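Response regulator receiver domain protein (CheY) (Rhodospirillum rubrum, PDB 3HEB) probably acts as a phosphorylation-dependent switch in two-component signalling, through a CheY-like receiver domain that accepts a phosphoryl group. Local coordinates at residues A[36-48]-A[70-84]. Numbering follows the deposited sequence.
Sequences FTDGTSALNYLFG and PDMTGIDILKLVKEN
Leu43 divides its two methyls among three partners of segment 70-84: CD2 packs 3.8 Å from Ile77 CG2 and also meets Leu80 CD1, while CD1 lies 3.7 Å from the selenium of Met72, a selenomethionine in this crystal, the two side chains reaching toward each other tip to tip. Next along the helix, Phe47 leans across with CG anti to its carbonyl carbon (chi1 -62°), and it is the edge of its ring, not a face, that abuts the other helix. Its CZ comes within 3.4 Å of Leu80 O and also meets Leu80 CB, and CE2 abuts Asn84 CB; the amide of Asn84, nearly perpendicular to the ring, hydrogen-bonds through ND2 to Ser52 O and through OD1 to His86 N. Deeper, toward strand 61-65, Leu46 CD2 touches Val81 CG2.

Helices 39-47 and 74-83 run almost parallel, 10° apart with axes 10.8 Å from each other, as expected of consecutive beta-alpha units on one face of the five-stranded parallel sheet of a CheY-like receiver domain. The backbones draw nearer at the start of helix 39-47, where Gly39 faces the loop leading into helix 74-83 without a side chain: Ile77 CD1 rests 3.7 Å from its CA, and the Met72 chain, bent at chi3, lays CE against the Gly39-Thr40 peptide.

At the polar edge, Asp71 OD1 takes Gly39 N through its syn lone pair, whereas OD2 accepts both Thr40 N (3.0 Å) and Thr40 OG1 (2.8 Å), which approach from the same face of the carboxylate. Three bonds thus fix its rotation at a helix start, whose dipole would probably favour the negative charge. Asp38 OD1 lies 3.5 Å from Asp71 OD2, the carboxylates nearly perpendicular, a like-charge approach that the N-H donors there probably offset. Asp38, the N-cap, turns this OD1 to Ser41 N, in a nearly straight bond (169°), and to Ser41 OG.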
loop_
_atom_site.group_PDB
_atom_site.type_symbol
_atom_site.label_atom_id
_atom_site.label_comp_id
_atom_site.label_asym_id
_atom_site.label_seq_id
_atom_site.Cartn_x
_atom_site.Cartn_y
_atom_site.Cartn_z
ATOM N N PHE A 36 -12.920 -6.736 14.854
ATOM C CA PHE A 36 -13.825 -5.805 15.515
ATOM C C PHE A 36 -14.992 -5.573 14.564
ATOM O O PHE A 36 -14.782 -5.282 13.383
ATOM C CB PHE A 36 -13.122 -4.474 15.814
ATOM C CG PHE A 36 -11.975 -4.601 16.768
ATOM C CD1 PHE A 36 -12.192 -4.976 18.092
ATOM C CD2 PHE A 36 -10.671 -4.402 16.333
ATOM C CE1 PHE A 36 -11.125 -5.160 18.966
ATOM C CE2 PHE A 36 -9.596 -4.581 17.195
ATOM C CZ PHE A 36 -9.821 -4.963 18.516
ATOM N N THR A 37 -16.218 -5.705 15.067
ATOM C CA THR A 37 -17.387 -5.508 14.224
ATOM C C THR A 37 -17.974 -4.104 14.310
ATOM O O THR A 37 -18.997 -3.819 13.693
ATOM C CB THR A 37 -18.486 -6.555 14.525
ATOM O OG1 THR A 37 -18.855 -6.500 15.907
ATOM C CG2 THR A 37 -17.974 -7.947 14.202
ATOM N N ASP A 38 -17.327 -3.237 15.080
ATOM C CA ASP A 38 -17.758 -1.844 15.211
ATOM C C ASP A 38 -16.505 -0.984 15.344
ATOM O O ASP A 38 -15.467 -1.465 15.792
ATOM C CB ASP A 38 -18.670 -1.653 16.430
ATOM C CG ASP A 38 -17.947 -1.851 17.742
ATOM O OD1 ASP A 38 -17.110 -1.004 18.108
ATOM O OD2 ASP A 38 -18.216 -2.865 18.414
ATOM N N GLY A 39 -16.609 0.283 14.951
ATOM C CA GLY A 39 -15.466 1.178 15.017
ATOM C C GLY A 39 -15.020 1.594 16.404
ATOM O O GLY A 39 -13.836 1.868 16.615
ATOM N N THR A 40 -15.961 1.652 17.345
ATOM C CA THR A 40 -15.685 2.052 18.726
ATOM C C THR A 40 -14.651 1.159 19.392
ATOM O O THR A 40 -13.612 1.625 19.859
ATOM C CB THR A 40 -16.979 2.018 19.575
ATOM O OG1 THR A 40 -17.877 3.034 19.112
ATOM C CG2 THR A 40 -16.676 2.247 21.048
ATOM N N SER A 41 -14.951 -0.132 19.444
ATOM C CA SER A 41 -14.059 -1.099 20.053
ATOM C C SER A 41 -12.743 -1.140 19.295
ATOM O O SER A 41 -11.684 -1.326 19.895
ATOM C CB SER A 41 -14.707 -2.484 20.052
ATOM O OG SER A 41 -15.138 -2.842 18.754
ATOM N N ALA A 42 -12.816 -0.960 17.976
ATOM C CA ALA A 42 -11.622 -0.974 17.135
ATOM C C ALA A 42 -10.707 0.188 17.516
ATOM O O ALA A 42 -9.498 0.010 17.648
ATOM C CB ALA A 42 -12.006 -0.895 15.660
ATOM N N LEU A 43 -11.282 1.373 17.698
ATOM C CA LEU A 43 -10.492 2.531 18.093
ATOM C C LEU A 43 -9.998 2.336 19.528
ATOM O O LEU A 43 -8.909 2.782 19.887
ATOM C CB LEU A 43 -11.321 3.816 17.996
ATOM C CG LEU A 43 -11.669 4.307 16.590
ATOM C CD1 LEU A 43 -12.646 5.472 16.683
ATOM C CD2 LEU A 43 -10.403 4.737 15.860
ATOM N N ASN A 44 -10.807 1.667 20.346
ATOM C CA ASN A 44 -10.432 1.394 21.732
ATOM C C ASN A 44 -9.113 0.619 21.795
ATOM O O ASN A 44 -8.187 0.985 22.521
ATOM C CB ASN A 44 -11.511 0.574 22.426
ATOM C CG ASN A 44 -11.025 -0.025 23.723
ATOM O OD1 ASN A 44 -10.705 0.697 24.667
ATOM N ND2 ASN A 44 -10.944 -1.354 23.773
ATOM N N TYR A 45 -9.050 -0.461 21.024
ATOM C CA TYR A 45 -7.872 -1.317 20.962
ATOM C C TYR A 45 -6.645 -0.568 20.449
ATOM O O TYR A 45 -5.554 -0.675 21.004
ATOM C CB TYR A 45 -8.160 -2.509 20.045
ATOM C CG TYR A 45 -6.933 -3.323 19.698
ATOM C CD1 TYR A 45 -6.316 -4.131 20.661
ATOM C CD2 TYR A 45 -6.364 -3.257 18.425
ATOM C CE1 TYR A 45 -5.166 -4.849 20.370
ATOM C CE2 TYR A 45 -5.204 -3.976 18.119
ATOM C CZ TYR A 45 -4.609 -4.768 19.100
ATOM O OH TYR A 45 -3.458 -5.467 18.821
ATOM N N LEU A 46 -6.844 0.194 19.380
ATOM C CA LEU A 46 -5.782 0.956 18.741
ATOM C C LEU A 46 -5.255 2.146 19.537
ATOM O O LEU A 46 -4.055 2.429 19.517
ATOM C CB LEU A 46 -6.274 1.447 17.381
ATOM C CG LEU A 46 -5.806 0.774 16.083
ATOM C CD1 LEU A 46 -5.363 -0.658 16.322
ATOM C CD2 LEU A 46 -6.944 0.853 15.063
ATOM N N PHE A 47 -6.147 2.850 20.228
ATOM C CA PHE A 47 -5.743 4.027 20.983
ATOM C C PHE A 47 -5.750 3.872 22.501
ATOM O O PHE A 47 -5.120 4.660 23.211
ATOM C CB PHE A 47 -6.610 5.225 20.574
ATOM C CG PHE A 47 -6.470 5.598 19.128
ATOM C CD1 PHE A 47 -7.376 5.126 18.181
ATOM C CD2 PHE A 47 -5.398 6.388 18.704
ATOM C CE1 PHE A 47 -7.213 5.436 16.831
ATOM C CE2 PHE A 47 -5.225 6.703 17.353
ATOM C CZ PHE A 47 -6.133 6.226 16.417
ATOM N N GLY A 48 -6.448 2.853 22.994
ATOM C CA GLY A 48 -6.506 2.627 24.428
ATOM C C GLY A 48 -7.587 3.451 25.098
ATOM O O GLY A 48 -8.228 4.286 24.459
ATOM N N PRO A 70 -21.341 0.348 11.427
ATOM C CA PRO A 70 -22.606 0.663 12.093
ATOM C C PRO A 70 -22.640 1.849 13.056
ATOM O O PRO A 70 -23.682 2.489 13.217
ATOM C CB PRO A 70 -22.944 -0.644 12.800
ATOM C CG PRO A 70 -21.610 -1.130 13.209
ATOM C CD PRO A 70 -20.788 -0.913 11.956
ATOM N N ASP A 71 -21.517 2.147 13.692
ATOM C CA ASP A 71 -21.484 3.235 14.656
ATOM C C ASP A 71 -20.744 4.476 14.185
ATOM O O ASP A 71 -20.826 5.528 14.826
ATOM C CB ASP A 71 -20.886 2.733 15.970
ATOM C CG ASP A 71 -19.523 2.096 15.783
ATOM O OD1 ASP A 71 -19.104 1.905 14.620
ATOM O OD2 ASP A 71 -18.868 1.780 16.807
HETATM N N MSE A 72 -20.029 4.359 13.069
HETATM C CA MSE A 72 -19.287 5.490 12.510
HETATM C C MSE A 72 -18.914 5.143 11.081
HETATM O O MSE A 72 -19.436 4.180 10.517
HETATM C CB MSE A 72 -18.009 5.777 13.333
HETATM C CG MSE A 72 -17.002 4.610 13.457
HETATM SE SE MSE A 72 -15.619 4.925 14.614
HETATM C CE MSE A 72 -16.426 4.750 16.131
ATOM N N THR A 73 -18.032 5.939 10.492
ATOM C CA THR A 73 -17.556 5.659 9.148
ATOM C C THR A 73 -16.077 5.363 9.277
ATOM O O THR A 73 -15.369 6.026 10.030
ATOM C CB THR A 73 -17.733 6.850 8.188
ATOM O OG1 THR A 73 -17.187 6.493 6.905
ATOM C CG2 THR A 73 -17.028 8.092 8.727
ATOM N N GLY A 74 -15.618 4.353 8.551
ATOM C CA GLY A 74 -14.221 3.984 8.609
ATOM C C GLY A 74 -13.265 5.081 8.175
ATOM O O GLY A 74 -12.086 5.055 8.552
ATOM N N ILE A 75 -13.737 6.040 7.385
ATOM C CA ILE A 75 -12.847 7.110 6.953
ATOM C C ILE A 75 -12.301 7.858 8.165
ATOM O O ILE A 75 -11.127 8.213 8.207
ATOM C CB ILE A 75 -13.551 8.096 5.989
ATOM C CG1 ILE A 75 -13.540 7.511 4.576
ATOM C CG2 ILE A 75 -12.842 9.452 5.986
ATOM C CD1 ILE A 75 -14.174 8.404 3.531
ATOM N N ASP A 76 -13.146 8.078 9.164
ATOM C CA ASP A 76 -12.684 8.779 10.349
ATOM C C ASP A 76 -11.723 7.940 11.186
ATOM O O ASP A 76 -10.875 8.481 11.893
ATOM C CB ASP A 76 -13.881 9.249 11.165
ATOM C CG ASP A 76 -14.633 10.361 10.464
ATOM O OD1 ASP A 76 -13.991 11.368 10.106
ATOM O OD2 ASP A 76 -15.852 10.235 10.260
ATOM N N ILE A 77 -11.845 6.620 11.101
ATOM C CA ILE A 77 -10.933 5.750 11.828
ATOM C C ILE A 77 -9.570 5.950 11.157
ATOM O O ILE A 77 -8.554 6.106 11.828
ATOM C CB ILE A 77 -11.354 4.253 11.724
ATOM C CG1 ILE A 77 -12.675 4.027 12.472
ATOM C CG2 ILE A 77 -10.261 3.365 12.293
ATOM C CD1 ILE A 77 -13.157 2.589 12.487
ATOM N N LEU A 78 -9.583 5.972 9.826
ATOM C CA LEU A 78 -8.391 6.163 8.997
ATOM C C LEU A 78 -7.717 7.482 9.351
ATOM O O LEU A 78 -6.504 7.538 9.541
ATOM C CB LEU A 78 -8.790 6.191 7.514
ATOM C CG LEU A 78 -7.790 5.973 6.370
ATOM C CD1 LEU A 78 -8.382 6.594 5.112
ATOM C CD2 LEU A 78 -6.451 6.597 6.650
ATOM N N LYS A 79 -8.514 8.547 9.425
ATOM C CA LYS A 79 -7.989 9.866 9.741
ATOM C C LYS A 79 -7.284 9.870 11.085
ATOM O O LYS A 79 -6.205 10.438 11.222
ATOM C CB LYS A 79 -9.114 10.907 9.748
ATOM C CG LYS A 79 -8.670 12.280 10.231
ATOM C CD LYS A 79 -9.723 13.365 9.984
ATOM C CE LYS A 79 -9.790 13.747 8.506
ATOM N NZ LYS A 79 -10.781 14.830 8.195
ATOM N N LEU A 80 -7.901 9.231 12.074
ATOM C CA LEU A 80 -7.340 9.165 13.422
ATOM C C LEU A 80 -6.072 8.334 13.507
ATOM O O LEU A 80 -5.149 8.679 14.238
ATOM C CB LEU A 80 -8.376 8.597 14.393
ATOM C CG LEU A 80 -9.667 9.397 14.583
ATOM C CD1 LEU A 80 -10.531 8.710 15.625
ATOM C CD2 LEU A 80 -9.344 10.823 15.032
ATOM N N VAL A 81 -6.038 7.234 12.761
ATOM C CA VAL A 81 -4.891 6.330 12.744
ATOM C C VAL A 81 -3.669 6.959 12.096
ATOM O O VAL A 81 -2.549 6.794 12.589
ATOM C CB VAL A 81 -5.215 5.029 11.963
ATOM C CG1 VAL A 81 -3.952 4.175 11.823
ATOM C CG2 VAL A 81 -6.303 4.251 12.673
ATOM N N LYS A 82 -3.895 7.681 10.999
ATOM C CA LYS A 82 -2.819 8.319 10.249
ATOM C C LYS A 82 -2.334 9.660 10.778
ATOM O O LYS A 82 -1.373 10.223 10.249
ATOM C CB LYS A 82 -3.221 8.467 8.772
ATOM C CG LYS A 82 -3.253 7.153 7.998
ATOM C CD LYS A 82 -1.888 6.455 8.018
ATOM C CE LYS A 82 -1.957 5.072 7.382
ATOM N NZ LYS A 82 -0.646 4.351 7.449
ATOM N N GLU A 83 -2.989 10.166 11.820
ATOM C CA GLU A 83 -2.600 11.438 12.420
ATOM C C GLU A 83 -1.815 11.250 13.719
ATOM O O GLU A 83 -0.941 12.043 14.029
ATOM C CB GLU A 83 -3.839 12.305 12.668
ATOM C CG GLU A 83 -4.107 13.320 11.566
ATOM C CD GLU A 83 -5.567 13.723 11.474
ATOM O OE1 GLU A 83 -6.179 14.025 12.518
ATOM O OE2 GLU A 83 -6.104 13.742 10.348
ATOM N N ASN A 84 -2.125 10.192 14.460
ATOM C CA ASN A 84 -1.454 9.887 15.717
ATOM C C ASN A 84 -0.136 9.124 15.532
ATOM O O ASN A 84 -0.079 8.107 14.845
ATOM C CB ASN A 84 -2.405 9.090 16.611
ATOM C CG ASN A 84 -1.704 8.441 17.797
ATOM O OD1 ASN A 84 -0.936 7.494 17.635
ATOM N ND2 ASN A 84 -1.970 8.949 18.996
#